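Local coordinates for protein AmbC (Sorangium cellulosum, PDB 5O15) that acts as a bifunctional dehydratase-cyclase domain in ambruticin biosynthesis, probably removing water from a polyketide intermediate and then closing a heterocycle, at residues D32-S37 with G110-A115; T98-V103 with A126-H131; L67-A72 with V245-R250; A138-A143 with V284-T289; E86-L91 with R301-G306. All blocks are in the same frame, centred on the assembly; numbering follows the deposited sequence. Where two conformers were deposited one is given.

Contact 1 (D32-S37 with G110-A115); sequences DGYVLS and GRRGFA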
# COMPACT_ATOMS: atom_id res chain seq x y z
N ASP A 32 -6.80 -27.61 -4.65
CA ASP A 32 -5.68 -26.85 -4.09
C ASP A 32 -6.05 -25.38 -4.12
O ASP A 32 -5.97 -24.72 -5.16
CB ASP A 32 -4.41 -27.10 -4.91
CG ASP A 32 -3.19 -26.36 -4.34
OD1 ASP A 32 -3.28 -25.88 -3.20
OD2 ASP A 32 -2.14 -26.29 -5.01
N GLY A 33 -6.51 -24.90 -2.99
CA GLY A 33 -6.86 -23.49 -2.88
C GLY A 33 -7.15 -23.13 -1.45
O GLY A 33 -7.22 -23.99 -0.57
N TYR A 34 -7.33 -21.84 -1.23
CA TYR A 34 -7.60 -21.29 0.10
C TYR A 34 -8.64 -20.19 -0.02
O TYR A 34 -8.72 -19.50 -1.03
CB TYR A 34 -6.38 -20.67 0.77
CG TYR A 34 -5.28 -21.65 1.07
CD1 TYR A 34 -4.43 -22.13 0.08
CD2 TYR A 34 -5.01 -22.01 2.38
CE1 TYR A 34 -3.39 -23.00 0.38
CE2 TYR A 34 -3.96 -22.88 2.69
CZ TYR A 34 -3.15 -23.36 1.69
OH TYR A 34 -2.11 -24.20 2.01
N VAL A 35 -9.38 -19.99 1.07
CA VAL A 35 -10.37 -18.91 1.19
C VAL A 35 -10.17 -18.25 2.55
O VAL A 35 -10.42 -18.87 3.59
CB VAL A 35 -11.81 -19.40 1.01
CG1 VAL A 35 -12.78 -18.24 1.14
CG2 VAL A 35 -11.96 -20.06 -0.34
N LEU A 36 -9.76 -16.99 2.53
CA LEU A 36 -9.56 -16.21 3.74
C LEU A 36 -10.73 -15.24 3.87
O LEU A 36 -11.08 -14.57 2.90
CB LEU A 36 -8.25 -15.42 3.71
CG LEU A 36 -6.98 -16.26 3.63
CD1 LEU A 36 -6.63 -16.67 2.23
CD2 LEU A 36 -5.80 -15.55 4.22
N SER A 37 -11.30 -15.17 5.05
CA SER A 37 -12.46 -14.33 5.28
C SER A 37 -12.21 -13.41 6.46
O SER A 37 -11.49 -13.76 7.39
CB SER A 37 -13.70 -15.19 5.60
OG SER A 37 -14.00 -16.06 4.54
N GLY A 110 5.45 -22.58 -9.37
CA GLY A 110 5.47 -22.18 -7.97
C GLY A 110 4.69 -20.91 -7.68
O GLY A 110 5.03 -20.19 -6.73
N ARG A 111 3.65 -20.63 -8.46
CA ARG A 111 2.88 -19.40 -8.31
C ARG A 111 1.41 -19.72 -8.11
O ARG A 111 0.94 -20.79 -8.58
CB ARG A 111 3.05 -18.55 -9.55
CG ARG A 111 4.48 -18.10 -9.69
CD ARG A 111 4.86 -17.77 -11.14
NE ARG A 111 4.23 -16.54 -11.60
CZ ARG A 111 4.66 -15.32 -11.31
NH1 ARG A 111 5.70 -15.16 -10.52
NH2 ARG A 111 4.04 -14.24 -11.80
N ARG A 112 0.69 -18.85 -7.42
CA ARG A 112 -0.74 -18.99 -7.17
C ARG A 112 -1.46 -17.70 -7.53
O ARG A 112 -1.09 -16.61 -7.04
CB ARG A 112 -1.07 -19.29 -5.71
CG ARG A 112 -0.57 -20.62 -5.16
CD ARG A 112 -0.94 -20.75 -3.73
NE ARG A 112 -0.52 -21.97 -3.08
CZ ARG A 112 -1.27 -23.06 -2.98
NH1 ARG A 112 -2.50 -23.07 -3.50
NH2 ARG A 112 -0.81 -24.13 -2.35
N GLY A 113 -2.53 -17.77 -8.31
CA GLY A 113 -3.37 -16.60 -8.47
C GLY A 113 -4.14 -16.29 -7.20
O GLY A 113 -4.34 -17.13 -6.33
N PHE A 114 -4.53 -15.02 -7.06
CA PHE A 114 -5.36 -14.63 -5.93
C PHE A 114 -6.27 -13.48 -6.34
O PHE A 114 -6.02 -12.81 -7.34
CB PHE A 114 -4.52 -14.23 -4.70
CG PHE A 114 -3.86 -12.90 -4.85
CD1 PHE A 114 -2.62 -12.78 -5.42
CD2 PHE A 114 -4.52 -11.75 -4.43
CE1 PHE A 114 -2.03 -11.54 -5.58
CE2 PHE A 114 -3.92 -10.47 -4.57
CZ PHE A 114 -2.71 -10.39 -5.16
N ALA A 115 -7.28 -13.23 -5.54
CA ALA A 115 -8.14 -12.06 -5.70
C ALA A 115 -8.59 -11.58 -4.33
O ALA A 115 -8.66 -12.37 -3.39
CB ALA A 115 -9.36 -12.32 -6.59
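D32 and R112 form a salt bridge in which one carboxylate oxygen takes both terminal nitrogens of the guanidinium. R112 NH1 reaches D32 OD1 at 2.9 Å, and R112 NH2 reaches the same D32 OD1 at 3.1 Å. Both bonds lie close to the guanidinium plane, but the carboxylate is turned 86° from it. NH2 therefore comes in on the syn lone pair of OD1, while NH1 approaches from above the carboxylate plane. The ring of Y34 adds a second contact. Its atom CE1 sits over one face of the guanidinium, 3.9 Å from R112 NH2, and the charged group lies at the ring's edge. R112 reaches this place through a chain extended from CG to NE. The segments belong to strands 34-41 and 112-120 of the first hotdog in this double hotdog domain. They are not neighbours in the sheet, because strand 96-103 runs between them, so the long arginine crosses that strand to reach the partner beyond. Replacing D32 by alanine is likely to leave the buried R112 guanidinium with the E104 carbonyl but without its counter-charge. The groups are also held from outside. R112 NH1 donates to E104 O, and D32 OD2 accepts from L106 N. V75 of helix 61-75 touches both Y34 and R112.

Contact 2 (T98-V103 with A126-H131); sequences TLQVTV and APWTAH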
# COMPACT_ATOMS: atom_id res chain seq x y z
N THR A 98 -17.36 -6.92 4.76
CA THR A 98 -16.82 -8.26 4.82
C THR A 98 -15.79 -8.39 3.71
O THR A 98 -15.98 -7.86 2.61
CB THR A 98 -17.95 -9.29 4.63
OG1 THR A 98 -18.94 -9.10 5.64
CG2 THR A 98 -17.45 -10.69 4.80
N LEU A 99 -14.72 -9.10 4.00
CA LEU A 99 -13.62 -9.31 3.07
C LEU A 99 -13.51 -10.78 2.71
O LEU A 99 -13.82 -11.67 3.51
CB LEU A 99 -12.30 -8.91 3.73
CG LEU A 99 -12.18 -7.46 4.19
CD1 LEU A 99 -10.83 -7.24 4.87
CD2 LEU A 99 -12.31 -6.57 3.00
N GLN A 100 -12.97 -11.03 1.51
CA GLN A 100 -12.62 -12.39 1.14
C GLN A 100 -11.37 -12.33 0.28
O GLN A 100 -11.30 -11.52 -0.65
CB GLN A 100 -13.74 -13.09 0.38
CG GLN A 100 -13.52 -14.58 0.26
CD GLN A 100 -14.68 -15.30 -0.36
OE1 GLN A 100 -14.54 -15.94 -1.40
NE2 GLN A 100 -15.82 -15.23 0.30
N VAL A 101 -10.40 -13.17 0.58
CA VAL A 101 -9.25 -13.36 -0.29
C VAL A 101 -9.31 -14.79 -0.80
O VAL A 101 -9.34 -15.73 -0.01
CB VAL A 101 -7.93 -13.10 0.42
CG1 VAL A 101 -6.83 -13.22 -0.57
CG2 VAL A 101 -7.93 -11.68 1.08
N THR A 102 -9.36 -14.93 -2.11
CA THR A 102 -9.37 -16.24 -2.76
C THR A 102 -7.96 -16.52 -3.25
O THR A 102 -7.29 -15.65 -3.81
CB THR A 102 -10.44 -16.30 -3.88
OG1 THR A 102 -10.24 -15.30 -4.85
CG2 THR A 102 -11.81 -16.12 -3.35
N VAL A 103 -7.49 -17.76 -3.05
CA VAL A 103 -6.17 -18.16 -3.51
C VAL A 103 -6.34 -19.44 -4.31
O VAL A 103 -6.95 -20.41 -3.82
CB VAL A 103 -5.18 -18.36 -2.35
CG1 VAL A 103 -3.77 -18.64 -2.91
CG2 VAL A 103 -5.12 -17.13 -1.43
N ALA A 126 -25.76 -9.87 -0.88
CA ALA A 126 -25.27 -8.82 -1.76
C ALA A 126 -24.08 -9.36 -2.55
O ALA A 126 -23.36 -10.23 -2.07
CB ALA A 126 -24.83 -7.61 -0.94
N PRO A 127 -23.85 -8.86 -3.76
CA PRO A 127 -22.76 -9.40 -4.56
C PRO A 127 -21.41 -8.98 -4.00
O PRO A 127 -21.26 -7.90 -3.42
CB PRO A 127 -22.99 -8.77 -5.94
CG PRO A 127 -23.68 -7.49 -5.65
CD PRO A 127 -24.54 -7.74 -4.43
N TRP A 128 -20.44 -9.85 -4.19
CA TRP A 128 -19.06 -9.53 -3.88
C TRP A 128 -18.49 -8.63 -4.97
O TRP A 128 -18.80 -8.80 -6.15
CB TRP A 128 -18.25 -10.82 -3.81
CG TRP A 128 -18.48 -11.66 -2.62
CD1 TRP A 128 -19.23 -12.81 -2.57
CD2 TRP A 128 -17.93 -11.49 -1.32
NE1 TRP A 128 -19.17 -13.35 -1.31
CE2 TRP A 128 -18.37 -12.56 -0.53
CE3 TRP A 128 -17.07 -10.54 -0.75
CZ2 TRP A 128 -18.01 -12.70 0.81
CZ3 TRP A 128 -16.71 -10.71 0.56
CH2 TRP A 128 -17.19 -11.74 1.34
N THR A 129 -17.66 -7.67 -4.57
CA THR A 129 -16.96 -6.76 -5.47
C THR A 129 -15.48 -7.13 -5.47
O THR A 129 -14.88 -7.20 -4.40
CB THR A 129 -17.13 -5.30 -5.03
OG1 THR A 129 -18.51 -4.91 -5.09
CG2 THR A 129 -16.32 -4.37 -5.92
N ALA A 130 -14.90 -7.33 -6.65
CA ALA A 130 -13.47 -7.59 -6.77
C ALA A 130 -12.71 -6.27 -6.72
O ALA A 130 -13.03 -5.33 -7.46
CB ALA A 130 -13.16 -8.27 -8.09
N HIS A 131 -11.72 -6.18 -5.85
CA HIS A 131 -10.90 -4.99 -5.78
C HIS A 131 -9.52 -5.17 -6.36
O HIS A 131 -8.98 -4.21 -6.92
CB HIS A 131 -10.78 -4.53 -4.32
CG HIS A 131 -12.09 -4.20 -3.71
ND1 HIS A 131 -12.84 -3.12 -4.11
CD2 HIS A 131 -12.84 -4.84 -2.78
CE1 HIS A 131 -13.99 -3.10 -3.45
NE2 HIS A 131 -14.00 -4.13 -2.62
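Q100 and W128 are the closest pair along the backbone, yet their CA atoms stand 8.7 Å apart, too far for direct strand pairing. The reason lies in the first hotdog sheet. Strand 112-120 runs between strands 96-103 and 129-137 and pairs with each. The contact is thus made by side chains that bridge the intervening strand. W128 lies just before strand 129-137 and directs its indole back across H117 and R119 of strand 112-120. No hydrogen bond links the two segments. The indole packs by its six-membered ring, and Q100 covers one face of it. Q100 CB makes a CH-pi contact, 4.1 Å from the centroid of the W128 six-membered ring and 25° off the ring normal. The rest of the glutamine continues over the same face. With CG anti to the backbone N (chi1 -167°) and an extended chain, the amide is carried out toward the rim of the ring, where Q100 NE2 lies 3.4 Å from W128 CZ2. The amide and the indole are inclined by 60°, so they do not stack flat. The CZ3-CH2 side of the ring reaches T98 and L99. T98 O is 3.6 Å from W128 CZ3, and the backbone of L99 lies beside the same corner, with L99 C 3.9 Å from W128 CZ3. T98 also offers its methyl group, with CG2 3.6 Å from W128 CH2.

Contact 3 (L67-A72 with V245-R250); sequences LALAAA and VALEAR
L69 points its branched end at the strand and spreads its two methyls over V245, A246 and L247. CD1 meets the other leucine. L69 CD1 lies 3.8 Å from L247 CD2, and it is as near to L247 CG, with L247 CD1 a little farther. The two leucines meet at a slant, each presenting its branch to the other. L247 is given in one of two deposited conformers, so the finer detail of its methyls is less certain. CD2 of L69 lies over the backbone of V245 and A246 and still touches L247 CG. L69 CD2 sits 3.7 Å from V245 O and 4.3 Å from V245 CG1, with A246 CA at 4.4 Å. In L69, CG stands anti to the carbonyl carbon (chi1 -70°), which sends both methyls across the gap. V245 and L247 both point toward the helix, while A246 between them points away. The contact is apolar, without hydrogen bonds between the segments; V245 O is satisfied elsewhere, by S79 OG. With alanine here instead of L69, a gap would probably open under L247 and V245 would lose an apolar partner on the helix. The axes of the short helix and strand segments pass 9.5 Å apart at an angle of 63°. In the double hotdog fold, helix 61-75 is the central helix of the first half, and strand 236-247 belongs to the second. Strand 79-85 pairs with strand 236-247 where the halves join, and V80 on it also touches L69. On its other flank the helix packs against strand 96-103 through L67 and A71.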
# COMPACT_ATOMS: atom_id res chain seq x y z
N LEU A 67 -3.35 -7.20 2.45
CA LEU A 67 -4.16 -8.40 2.43
C LEU A 67 -3.51 -9.49 1.58
O LEU A 67 -3.54 -10.67 1.95
CB LEU A 67 -5.58 -8.06 1.95
CG LEU A 67 -6.40 -7.25 2.97
CD1 LEU A 67 -7.62 -6.64 2.33
CD2 LEU A 67 -6.77 -8.12 4.16
N ALA A 68 -2.91 -9.11 0.46
CA ALA A 68 -2.22 -10.09 -0.38
C ALA A 68 -0.99 -10.66 0.34
O ALA A 68 -0.72 -11.86 0.23
CB ALA A 68 -1.80 -9.44 -1.69
N LEU A 69 -0.25 -9.82 1.08
CA LEU A 69 0.86 -10.31 1.88
C LEU A 69 0.39 -11.28 2.96
O LEU A 69 1.10 -12.24 3.28
CB LEU A 69 1.65 -9.14 2.49
CG LEU A 69 2.46 -8.31 1.49
CD1 LEU A 69 2.84 -6.99 2.13
CD2 LEU A 69 3.69 -9.04 1.04
N ALA A 70 -0.76 -11.01 3.57
CA ALA A 70 -1.31 -11.93 4.56
C ALA A 70 -1.65 -13.27 3.92
O ALA A 70 -1.40 -14.34 4.50
CB ALA A 70 -2.54 -11.33 5.23
N ALA A 71 -2.21 -13.24 2.70
CA ALA A 71 -2.51 -14.46 1.97
C ALA A 71 -1.24 -15.21 1.65
O ALA A 71 -1.21 -16.44 1.78
CB ALA A 71 -3.31 -14.12 0.71
N ALA A 72 -0.18 -14.51 1.22
CA ALA A 72 1.08 -15.18 0.95
C ALA A 72 1.56 -15.93 2.19
O ALA A 72 1.93 -17.10 2.12
CB ALA A 72 2.10 -14.16 0.46
N VAL A 245 6.47 -7.66 -4.28
CA VAL A 245 6.36 -7.09 -2.93
C VAL A 245 6.61 -8.20 -1.93
O VAL A 245 5.86 -9.21 -1.91
CB VAL A 245 4.98 -6.48 -2.68
CG1 VAL A 245 4.99 -5.75 -1.36
CG2 VAL A 245 4.58 -5.54 -3.80
N ALA A 246 7.64 -8.07 -1.11
CA ALA A 246 7.96 -9.13 -0.16
C ALA A 246 8.30 -8.48 1.17
O ALA A 246 9.01 -7.44 1.23
CB ALA A 246 9.16 -9.94 -0.64
N LEU A 247 7.80 -9.05 2.26
CA LEU A 247 8.17 -8.65 3.61
C LEU A 247 9.27 -9.53 4.15
O LEU A 247 9.27 -10.76 3.97
CB LEU A 247 7.04 -8.75 4.61
CG LEU A 247 5.79 -7.99 4.30
CD1 LEU A 247 4.78 -8.14 5.44
CD2 LEU A 247 6.08 -6.53 4.04
N GLU A 248 10.17 -8.89 4.87
CA GLU A 248 11.20 -9.58 5.65
C GLU A 248 10.91 -9.55 7.14
O GLU A 248 11.36 -10.43 7.88
CB GLU A 248 12.57 -8.91 5.45
CG GLU A 248 13.02 -8.80 4.02
CD GLU A 248 13.19 -10.13 3.35
OE1 GLU A 248 13.63 -11.09 4.02
OE2 GLU A 248 12.87 -10.21 2.14
N ALA A 249 10.17 -8.54 7.60
CA ALA A 249 9.84 -8.40 9.00
C ALA A 249 8.46 -7.78 9.12
O ALA A 249 8.18 -6.79 8.44
CB ALA A 249 10.89 -7.54 9.70
N ARG A 250 7.63 -8.31 10.00
CA ARG A 250 6.26 -7.86 10.15
C ARG A 250 6.08 -6.94 11.37
O ARG A 250 6.78 -7.05 12.37
CB ARG A 250 5.33 -9.07 10.28
CG ARG A 250 5.23 -9.89 8.98
CD ARG A 250 5.29 -11.39 9.19
NE ARG A 250 5.49 -12.07 7.91
CZ ARG A 250 6.67 -12.35 7.36
NH1 ARG A 250 7.79 -12.02 7.99
NH2 ARG A 250 6.75 -12.95 6.19

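Contact 4 (A138-A143 with V284-T289); sequences AAPAAA and VARAGT
The connection that leads from the first hotdog to the second passes over the end of a strand here, and R286 on that strand holds P140 and A141 by their carbonyls. R286 NH2 donates to P140 O at 2.9 Å. R286 NE donates to A141 O at 3.1 Å, a more bent bond, with an N-H...O angle of 138°. P140 O lies in the guanidinium plane, whereas A141 O is tilted from it. Both nitrogens approach from above the planes of the carbonyls they meet. The loop curls round the group as well, with A142 CA over one guanidinium face, 4.0 Å from R286 NH2, and P140 CG 4.1 Å from R286 NE. R286 is given in one of two deposited conformers. Its CG lies between the backbone N and the carbonyl carbon (chi1 55°), and from there the extended chain carries NE and NH2 out to the two carbonyls. Segment 138-143 has no regular structure and lies between strand 129-137 and strand 158-160. R286 sits on strand 283-295, which pairs with strand 236-247 in the second hotdog. The remaining nitrogen, NH1, forms a salt bridge with E248, just past the end of strand 236-247.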
# COMPACT_ATOMS: atom_id res chain seq x y z
N ALA A 138 7.53 -16.75 -5.64
CA ALA A 138 8.86 -16.69 -5.04
C ALA A 138 9.33 -15.25 -4.89
O ALA A 138 8.92 -14.36 -5.63
CB ALA A 138 9.84 -17.49 -5.90
N ALA A 139 10.23 -15.02 -3.93
CA ALA A 139 10.68 -13.67 -3.63
C ALA A 139 11.77 -13.24 -4.61
O ALA A 139 12.56 -14.07 -5.08
CB ALA A 139 11.21 -13.57 -2.21
N PRO A 140 11.84 -11.97 -4.93
CA PRO A 140 12.88 -11.46 -5.82
C PRO A 140 14.16 -11.31 -5.03
O PRO A 140 14.19 -11.53 -3.81
CB PRO A 140 12.33 -10.10 -6.22
CG PRO A 140 11.61 -9.65 -5.00
CD PRO A 140 10.91 -10.90 -4.53
N ALA A 141 15.21 -10.93 -5.74
CA ALA A 141 16.52 -10.80 -5.12
C ALA A 141 16.47 -9.81 -3.97
O ALA A 141 15.70 -8.84 -3.98
CB ALA A 141 17.55 -10.32 -6.15
N ALA A 142 17.25 -10.10 -2.95
CA ALA A 142 17.40 -9.17 -1.84
C ALA A 142 18.09 -7.89 -2.30
O ALA A 142 18.93 -7.89 -3.21
CB ALA A 142 18.21 -9.83 -0.72
N ALA A 143 17.72 -6.77 -1.68
CA ALA A 143 18.36 -5.48 -1.92
C ALA A 143 19.00 -4.95 -0.64
O ALA A 143 18.36 -4.96 0.41
CB ALA A 143 17.36 -4.45 -2.42
N VAL A 284 13.20 -4.45 5.94
CA VAL A 284 11.83 -4.75 6.35
C VAL A 284 10.98 -5.23 5.19
O VAL A 284 10.25 -6.21 5.32
CB VAL A 284 11.16 -3.56 7.06
CG1 VAL A 284 9.67 -3.77 7.22
CG2 VAL A 284 11.82 -3.31 8.37
N ALA A 285 11.01 -4.53 4.07
CA ALA A 285 10.14 -4.87 2.95
C ALA A 285 10.68 -4.23 1.70
O ALA A 285 11.43 -3.24 1.76
CB ALA A 285 8.69 -4.45 3.17
N ARG A 286 10.24 -4.75 0.56
CA ARG A 286 10.57 -4.10 -0.69
C ARG A 286 9.45 -4.36 -1.67
O ARG A 286 8.82 -5.43 -1.67
CB ARG A 286 11.91 -4.56 -1.26
CG ARG A 286 12.01 -6.05 -1.43
CD ARG A 286 13.46 -6.46 -1.63
NE ARG A 286 13.59 -7.89 -1.89
CZ ARG A 286 13.43 -8.83 -0.97
NH1 ARG A 286 13.10 -8.49 0.28
NH2 ARG A 286 13.58 -10.12 -1.31
N ALA A 287 9.22 -3.39 -2.54
CA ALA A 287 8.35 -3.50 -3.69
C ALA A 287 9.16 -3.23 -4.94
O ALA A 287 9.71 -2.12 -5.09
CB ALA A 287 7.16 -2.54 -3.61
N GLY A 288 9.30 -4.22 -5.80
CA GLY A 288 10.11 -4.04 -6.99
C GLY A 288 9.57 -2.94 -7.88
O GLY A 288 10.34 -2.16 -8.44
N THR A 289 8.25 -2.87 -8.00
CA THR A 289 7.59 -1.84 -8.78
C THR A 289 6.28 -1.45 -8.12
O THR A 289 5.53 -2.30 -7.59
CB THR A 289 7.30 -2.29 -10.22
OG1 THR A 289 8.44 -2.97 -10.78
CG2 THR A 289 6.98 -1.08 -11.10

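Contact 5 (E86-L91 with R301-G306); sequences EAPLAL and RKAAAG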
# COMPACT_ATOMS: atom_id res chain seq x y z
N GLU A 86 -8.31 -3.26 -9.35
CA GLU A 86 -9.38 -3.18 -10.35
C GLU A 86 -10.45 -2.17 -10.00
O GLU A 86 -11.00 -1.53 -10.91
CB GLU A 86 -10.04 -4.55 -10.51
CG GLU A 86 -9.13 -5.61 -11.04
CD GLU A 86 -9.87 -6.84 -11.47
OE1 GLU A 86 -11.11 -6.91 -11.29
OE2 GLU A 86 -9.19 -7.72 -12.01
N ALA A 87 -10.81 -2.06 -8.73
CA ALA A 87 -11.82 -1.10 -8.29
C ALA A 87 -11.58 -0.72 -6.84
O ALA A 87 -11.26 -1.61 -6.03
CB ALA A 87 -13.20 -1.76 -8.40
N PRO A 88 -11.81 0.53 -6.47
CA PRO A 88 -11.61 0.95 -5.08
C PRO A 88 -12.69 0.39 -4.17
O PRO A 88 -13.75 -0.07 -4.59
CB PRO A 88 -11.69 2.48 -5.15
CG PRO A 88 -12.51 2.76 -6.36
CD PRO A 88 -12.25 1.64 -7.34
N LEU A 89 -12.42 0.48 -2.88
CA LEU A 89 -13.33 0.04 -1.84
C LEU A 89 -13.79 1.30 -1.12
O LEU A 89 -13.02 1.94 -0.38
CB LEU A 89 -12.61 -0.93 -0.90
CG LEU A 89 -13.40 -1.74 0.12
CD1 LEU A 89 -12.65 -2.97 0.60
CD2 LEU A 89 -13.87 -0.95 1.30
N ALA A 90 -15.04 1.67 -1.37
CA ALA A 90 -15.66 2.82 -0.71
C ALA A 90 -15.92 2.46 0.74
O ALA A 90 -16.41 1.37 1.03
CB ALA A 90 -16.96 3.16 -1.42
N LEU A 91 -15.59 3.34 1.63
CA LEU A 91 -15.66 3.02 3.05
C LEU A 91 -16.90 3.61 3.68
O LEU A 91 -17.17 4.80 3.49
CB LEU A 91 -14.44 3.56 3.77
CG LEU A 91 -13.12 2.85 3.46
CD1 LEU A 91 -11.94 3.68 3.93
CD2 LEU A 91 -13.09 1.45 4.09
N ARG A 301 -14.44 9.48 -7.85
CA ARG A 301 -15.79 9.42 -7.33
C ARG A 301 -16.60 8.35 -8.05
O ARG A 301 -17.30 7.55 -7.43
CB ARG A 301 -16.47 10.77 -7.51
CG ARG A 301 -17.88 10.84 -6.90
CD ARG A 301 -18.66 12.04 -7.44
NE ARG A 301 -19.01 11.84 -8.84
CZ ARG A 301 -19.91 10.96 -9.27
NH1 ARG A 301 -20.56 10.18 -8.41
NH2 ARG A 301 -20.16 10.83 -10.57
N LYS A 302 -16.54 8.37 -9.38
CA LYS A 302 -17.29 7.42 -10.19
C LYS A 302 -16.81 6.00 -9.95
O LYS A 302 -17.62 5.07 -9.86
CB LYS A 302 -17.15 7.80 -11.66
CG LYS A 302 -18.03 8.97 -12.09
CD LYS A 302 -17.75 9.39 -13.54
CE LYS A 302 -18.91 10.19 -14.14
NZ LYS A 302 -18.45 11.39 -14.91
N ALA A 303 -15.49 5.80 -9.85
CA ALA A 303 -14.95 4.46 -9.63
C ALA A 303 -15.39 3.89 -8.29
O ALA A 303 -15.74 2.70 -8.21
CB ALA A 303 -13.43 4.48 -9.73
N ALA A 304 -15.42 4.73 -7.25
CA ALA A 304 -15.83 4.27 -5.93
C ALA A 304 -17.32 3.99 -5.89
O ALA A 304 -17.76 3.04 -5.22
CB ALA A 304 -15.45 5.31 -4.89
N ALA A 305 -18.11 4.78 -6.62
CA ALA A 305 -19.54 4.53 -6.72
C ALA A 305 -19.87 3.22 -7.42
O ALA A 305 -20.96 2.69 -7.22
CB ALA A 305 -20.19 5.67 -7.49
N GLY A 306 -18.96 2.70 -8.24
CA GLY A 306 -19.17 1.46 -8.97
C GLY A 306 -19.87 1.74 -10.28
O GLY A 306 -21.09 1.71 -10.34
O HOH W 1 -15.90 0.18 -6.15
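The peptide group between A303 and A304 is the flat group here, and the puckered P88 ring is set over it. P88 CG lies over one face of that peptide, 3.6 Å from A304 N and equally close to A303 C. Both alanine methyls also touch it: A303 CB is 3.9 Å from P88 CG, and A304 CB is 4.2 Å from it. P88 CD shares the A303 methyl. A90 adds a second, lighter touch, with its CB 3.9 Å from A304 O and near the A304 methyl. Small side chains on the helix let the loop come close, and the CA atoms of A90 and A304 are 5.4 Å apart. The helix is 297-305, the last element of the modelled chain. It follows strand 283-295 of the second hotdog but packs against a loop of the first, the one between strands 79-85 and 96-103. I58 also touches both P88 and A304. No direct hydrogen bond joins the segments. One water bridges them, donating to P88 O at 2.7 Å and, over a longer 3.3 Å, to A303 O. That carbonyl also accepts a backbone bond from G306 N in the final turn.

Contact 3 is the buried one, purely apolar, between the first hotdog's central helix and a strand of the second. Contacts 1 and 2 are partly buried and share one sheet. Each bridges a strand lying between its partners, contact 1 by a salt bridge and contact 2 by an indole. Strand 96-103 pairs with both segments of contact 1. Contacts 4 and 5 are at the surface, on opposite sides of the chain's centre, about 29 Å apart between centres. One uses arginine and loop carbonyls, the other small apolar groups and a water. Contacts 3 and 4 meet through paired strands and the E248-R286 salt bridge. Contacts 2 and 5 meet at H131, whose ND1 bonds A87 O.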